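Local coordinates for protein Lysine/ornithine decarboxylase (Selenomonas ruminantium, PDB 5GJO) that decarboxylates L-lysine to cadaverine and L-ornithine to putrescine with similar efficiency, using pyridoxal 5'-phosphate as cofactor and working as a homodimer, at residues A[10-15]-A[342-347]; A[306-311]-A[317-322]. The protein carries 2 engineered substitutions. One frame throughout, in Å; residues are numbered along the deposited sequence.

Contact 1 of 2, residues A[10-15]-A[342-347]; sequences KEVKTL and GDKVLV
Val12 reaches from its helix to the strand with both methyls, one for each of two residues on the facing side of 344-347. Its CG1 rests on the first carbon of the lysine side chain, 3.7 Å from Lys344 CB, while CG2 meets a leucine methyl, Leu346 CD1, at 4.1 Å. With CG1 anti to the backbone N (chi1 171°), the fork is set astride the gap between the two strand residues. The CB of Leu346 points toward the helix. Lys344 offers carbon alone to this contact: its chain bends at chi2 and again at chi4, curling away from the helix until NZ is hydrogen-bonded to Ser271 OG and also to Gly342 O at 2.9 Å, where it lies above the plane of that carbonyl. This is helix-on-sheet packing, in which helix 9-18, near the N-terminus, lies against the C-terminal beta domain of a class-II (fold III) decarboxylase. The neighbouring strand 266-276 widens the apolar floor, since Val269 also touches Val12. Elsewhere on the helix, Glu11 forms a salt bridge with Arg381 and Thr14 is hydrogen-bonded to Glu377, both on helix 376-384.

Contact 2 of 2, residues A[306-311]-A[317-322]; sequences LHCFGK and STFGGP
A leucine methyl sits almost squarely on the ring axis of Phe319: Leu306 CD2 lies 3.9 Å from the ring centroid, with the line between them just 7° off the normal. This is a CH-pi contact over the centre of a face, and the methyl is nearly equidistant from the ring carbons, with Phe319 CE1 and CD1 at 3.9 Å and 4.0 Å from Leu306 CD2. Cys308, two residues further along the same segment, adds a sulfur-aromatic contact of a different kind. Its SG approaches obliquely, 4.9 Å from the Phe319 centroid and 61° off the normal, and comes closest at the far end of the ring, 3.8 Å from CZ. A chi1 of -60° turns the sulfur away from the Cys308 carbonyl carbon and out toward the ring.

No hydrogen bond joins the two segments; CA atoms of Leu306 and Phe319 are 10.1 Å apart, so side chains alone span the gap. Tyr331 and Phe334 of strand 329-336 also touch Leu306, and the Tyr284 ring meets that of Phe319. Beyond the phenylalanine the chain turns to the dimer interface, where Gly321 O accepts a hydrogen bond from Lys152 of the second subunit. Leu306, Cys308 and Phe319 make up part of the apolar interior of the C-terminal beta domain found in this decarboxylase family.

Contact 1 and contact 2 have their centres 12 Å apart, and both belong to the mixed sheet of the C-terminal beta domain, with their side-chain contacts away from the annotated sites. Strands 344-347 and 306-307 are antiparallel neighbours there, and Leu346 O lies 2.8 Å from His307 N in a probable hydrogen bond. Strand 344-347 thus carries the helix on one side, while its Val345 packs against Leu306 on the other. Along the chain, 10-15 comes first, then 306-311 and 317-322, then 342-347: contact 2 is a short-range side-chain contact within the long span that contact 1 bridges. Through contact 1 the N-terminal helix is thereby joined to a domain built largely from late sequence.

Contact 1 of 2, residues A[10-15]-A[342-347]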
# COMPACT_ATOMS: atom_id res chain seq x y z
N LYS A 10 -16.71 -8.41 -25.07
CA LYS A 10 -18.04 -7.79 -25.08
C LYS A 10 -18.52 -7.39 -23.70
O LYS A 10 -19.06 -6.31 -23.52
CB LYS A 10 -19.04 -8.76 -25.75
CG LYS A 10 -20.41 -8.11 -25.77
CD LYS A 10 -21.54 -9.02 -26.23
CE LYS A 10 -22.85 -8.21 -26.15
NZ LYS A 10 -23.90 -9.04 -26.83
N GLU A 11 -18.31 -8.28 -22.72
CA GLU A 11 -18.64 -8.01 -21.31
C GLU A 11 -17.88 -6.84 -20.78
O GLU A 11 -18.40 -6.07 -20.01
CB GLU A 11 -18.43 -9.25 -20.46
CG GLU A 11 -19.39 -10.38 -20.86
CD GLU A 11 -19.05 -11.70 -20.24
OE1 GLU A 11 -17.90 -11.97 -19.86
OE2 GLU A 11 -19.95 -12.57 -20.21
N VAL A 12 -16.59 -6.81 -21.08
CA VAL A 12 -15.76 -5.65 -20.70
C VAL A 12 -16.37 -4.35 -21.18
O VAL A 12 -16.54 -3.38 -20.40
CB VAL A 12 -14.27 -5.78 -21.16
CG1 VAL A 12 -13.51 -4.49 -20.94
CG2 VAL A 12 -13.59 -6.88 -20.40
N LYS A 13 -16.79 -4.34 -22.43
CA LYS A 13 -17.35 -3.15 -23.03
C LYS A 13 -18.66 -2.67 -22.34
O LYS A 13 -18.82 -1.49 -22.01
CB LYS A 13 -17.65 -3.45 -24.49
CG LYS A 13 -18.36 -2.36 -25.28
CD LYS A 13 -18.62 -2.71 -26.78
CE LYS A 13 -18.90 -1.38 -27.56
NZ LYS A 13 -19.42 -1.53 -28.94
N THR A 14 -19.59 -3.62 -22.12
CA THR A 14 -20.86 -3.29 -21.55
C THR A 14 -20.70 -2.93 -20.06
O THR A 14 -21.28 -1.93 -19.58
CB THR A 14 -21.91 -4.34 -21.83
OG1 THR A 14 -21.63 -5.61 -21.22
CG2 THR A 14 -22.07 -4.51 -23.45
N LEU A 15 -19.85 -3.67 -19.36
CA LEU A 15 -19.60 -3.34 -17.96
C LEU A 15 -19.05 -1.92 -17.84
O LEU A 15 -19.46 -1.13 -16.98
CB LEU A 15 -18.66 -4.39 -17.30
CG LEU A 15 -19.33 -5.73 -16.97
CD1 LEU A 15 -18.24 -6.79 -16.80
CD2 LEU A 15 -20.09 -5.56 -15.65
N GLY A 342 -9.30 5.72 -23.79
CA GLY A 342 -10.67 5.19 -23.73
C GLY A 342 -10.78 3.68 -23.93
O GLY A 342 -11.83 3.09 -23.53
N ASP A 343 -9.75 3.01 -24.51
CA ASP A 343 -9.71 1.54 -24.63
C ASP A 343 -9.64 0.96 -23.21
O ASP A 343 -9.03 1.57 -22.30
CB ASP A 343 -8.53 1.02 -25.46
CG ASP A 343 -8.64 1.34 -26.99
OD1 ASP A 343 -9.70 1.76 -27.44
OD2 ASP A 343 -7.62 1.10 -27.67
N LYS A 344 -10.31 -0.17 -23.01
CA LYS A 344 -10.23 -0.88 -21.76
C LYS A 344 -9.30 -2.06 -21.93
O LYS A 344 -9.30 -2.69 -22.95
CB LYS A 344 -11.60 -1.36 -21.28
CG LYS A 344 -12.50 -0.25 -20.75
CD LYS A 344 -13.08 0.53 -21.91
CE LYS A 344 -13.94 1.68 -21.44
NZ LYS A 344 -13.19 2.89 -21.01
N VAL A 345 -8.50 -2.31 -20.91
CA VAL A 345 -7.74 -3.52 -20.82
C VAL A 345 -8.24 -4.35 -19.65
O VAL A 345 -8.93 -3.83 -18.71
CB VAL A 345 -6.20 -3.29 -20.69
CG1 VAL A 345 -5.70 -2.58 -21.95
CG2 VAL A 345 -5.80 -2.58 -19.42
N LEU A 346 -7.87 -5.62 -19.71
CA LEU A 346 -8.35 -6.60 -18.72
C LEU A 346 -7.23 -7.31 -18.03
O LEU A 346 -6.35 -7.83 -18.69
CB LEU A 346 -9.29 -7.60 -19.40
CG LEU A 346 -9.88 -8.75 -18.55
CD1 LEU A 346 -10.96 -8.25 -17.62
CD2 LEU A 346 -10.42 -9.94 -19.42
N VAL A 347 -7.28 -7.38 -16.69
CA VAL A 347 -6.31 -8.14 -15.96
C VAL A 347 -7.02 -9.29 -15.22
O VAL A 347 -8.00 -9.06 -14.45
CB VAL A 347 -5.51 -7.30 -14.94
CG1 VAL A 347 -4.38 -8.11 -14.33
CG2 VAL A 347 -4.93 -6.10 -15.64

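Contact 2 of 2, residues A[306-311]-A[317-322]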
# COMPACT_ATOMS: atom_id res chain seq x y z
N LEU A 306 -2.03 -9.54 -18.16
CA LEU A 306 -2.65 -8.43 -18.85
C LEU A 306 -3.15 -8.85 -20.19
O LEU A 306 -2.40 -9.46 -20.95
CB LEU A 306 -1.62 -7.26 -18.93
CG LEU A 306 -2.08 -6.07 -19.76
CD1 LEU A 306 -3.29 -5.34 -19.12
CD2 LEU A 306 -0.93 -5.14 -19.83
N HIS A 307 -4.38 -8.49 -20.53
CA HIS A 307 -4.99 -8.75 -21.82
C HIS A 307 -5.39 -7.47 -22.49
O HIS A 307 -6.19 -6.71 -21.94
CB HIS A 307 -6.20 -9.70 -21.72
CG HIS A 307 -5.88 -10.95 -20.95
ND1 HIS A 307 -6.08 -11.10 -19.57
CD2 HIS A 307 -5.24 -12.07 -21.34
CE1 HIS A 307 -5.62 -12.27 -19.18
NE2 HIS A 307 -5.08 -12.87 -20.22
N CYS A 308 -4.89 -7.25 -23.69
CA CYS A 308 -5.26 -6.06 -24.50
C CYS A 308 -6.15 -6.53 -25.61
O CYS A 308 -6.00 -7.62 -26.12
CB CYS A 308 -4.01 -5.39 -25.08
SG CYS A 308 -2.85 -4.82 -23.83
N PHE A 309 -7.03 -5.72 -26.06
CA PHE A 309 -7.92 -6.17 -27.16
C PHE A 309 -7.49 -5.42 -28.49
O PHE A 309 -7.01 -4.27 -28.45
CB PHE A 309 -9.38 -5.91 -26.75
CG PHE A 309 -9.83 -6.62 -25.50
CD1 PHE A 309 -10.09 -7.98 -25.49
CD2 PHE A 309 -9.95 -5.95 -24.29
CE1 PHE A 309 -10.49 -8.66 -24.39
CE2 PHE A 309 -10.34 -6.64 -23.15
CZ PHE A 309 -10.58 -7.98 -23.18
N GLY A 310 -7.69 -6.03 -29.65
CA GLY A 310 -7.32 -5.43 -30.95
C GLY A 310 -6.55 -6.43 -31.76
O GLY A 310 -5.69 -7.14 -31.20
N LYS A 311 -6.80 -6.51 -33.09
CA LYS A 311 -6.28 -7.64 -33.95
C LYS A 311 -5.05 -7.30 -34.86
O LYS A 311 -4.58 -8.23 -35.61
CB LYS A 311 -7.40 -8.24 -34.88
CG LYS A 311 -8.70 -8.69 -34.18
CD LYS A 311 -9.79 -9.10 -35.18
CE LYS A 311 -11.15 -9.27 -34.51
NZ LYS A 311 -11.80 -10.55 -34.94
N SER A 317 5.64 -2.49 -25.58
CA SER A 317 4.99 -1.31 -24.98
C SER A 317 5.15 -1.27 -23.47
O SER A 317 5.29 -2.30 -22.83
CB SER A 317 3.54 -1.26 -25.36
OG SER A 317 3.31 -1.42 -26.79
N THR A 318 5.11 -0.05 -22.90
CA THR A 318 5.14 0.13 -21.48
C THR A 318 3.77 0.58 -20.96
O THR A 318 3.12 1.38 -21.63
CB THR A 318 6.23 1.11 -21.14
OG1 THR A 318 7.53 0.51 -21.39
CG2 THR A 318 6.23 1.55 -19.67
N PHE A 319 3.37 0.10 -19.77
CA PHE A 319 2.12 0.47 -19.14
C PHE A 319 2.47 1.05 -17.81
O PHE A 319 3.23 0.41 -17.04
CB PHE A 319 1.22 -0.77 -18.95
CG PHE A 319 0.63 -1.28 -20.23
CD1 PHE A 319 1.37 -2.08 -21.07
CD2 PHE A 319 -0.65 -0.93 -20.60
CE1 PHE A 319 0.79 -2.55 -22.23
CE2 PHE A 319 -1.23 -1.41 -21.76
CZ PHE A 319 -0.44 -2.17 -22.61
N GLY A 320 1.89 2.20 -17.49
CA GLY A 320 2.10 2.83 -16.18
C GLY A 320 0.74 3.12 -15.59
O GLY A 320 -0.28 3.14 -16.29
N GLY A 321 0.77 3.35 -14.28
CA GLY A 321 -0.42 3.72 -13.55
C GLY A 321 -0.63 5.22 -13.54
O GLY A 321 0.11 5.99 -14.13
N PRO A 322 -1.68 5.67 -12.83
CA PRO A 322 -2.14 7.04 -12.92
C PRO A 322 -1.51 8.01 -11.92
O PRO A 322 -1.84 9.20 -11.94
CB PRO A 322 -3.64 6.91 -12.58
CG PRO A 322 -3.67 5.76 -11.59
CD PRO A 322 -2.66 4.77 -12.19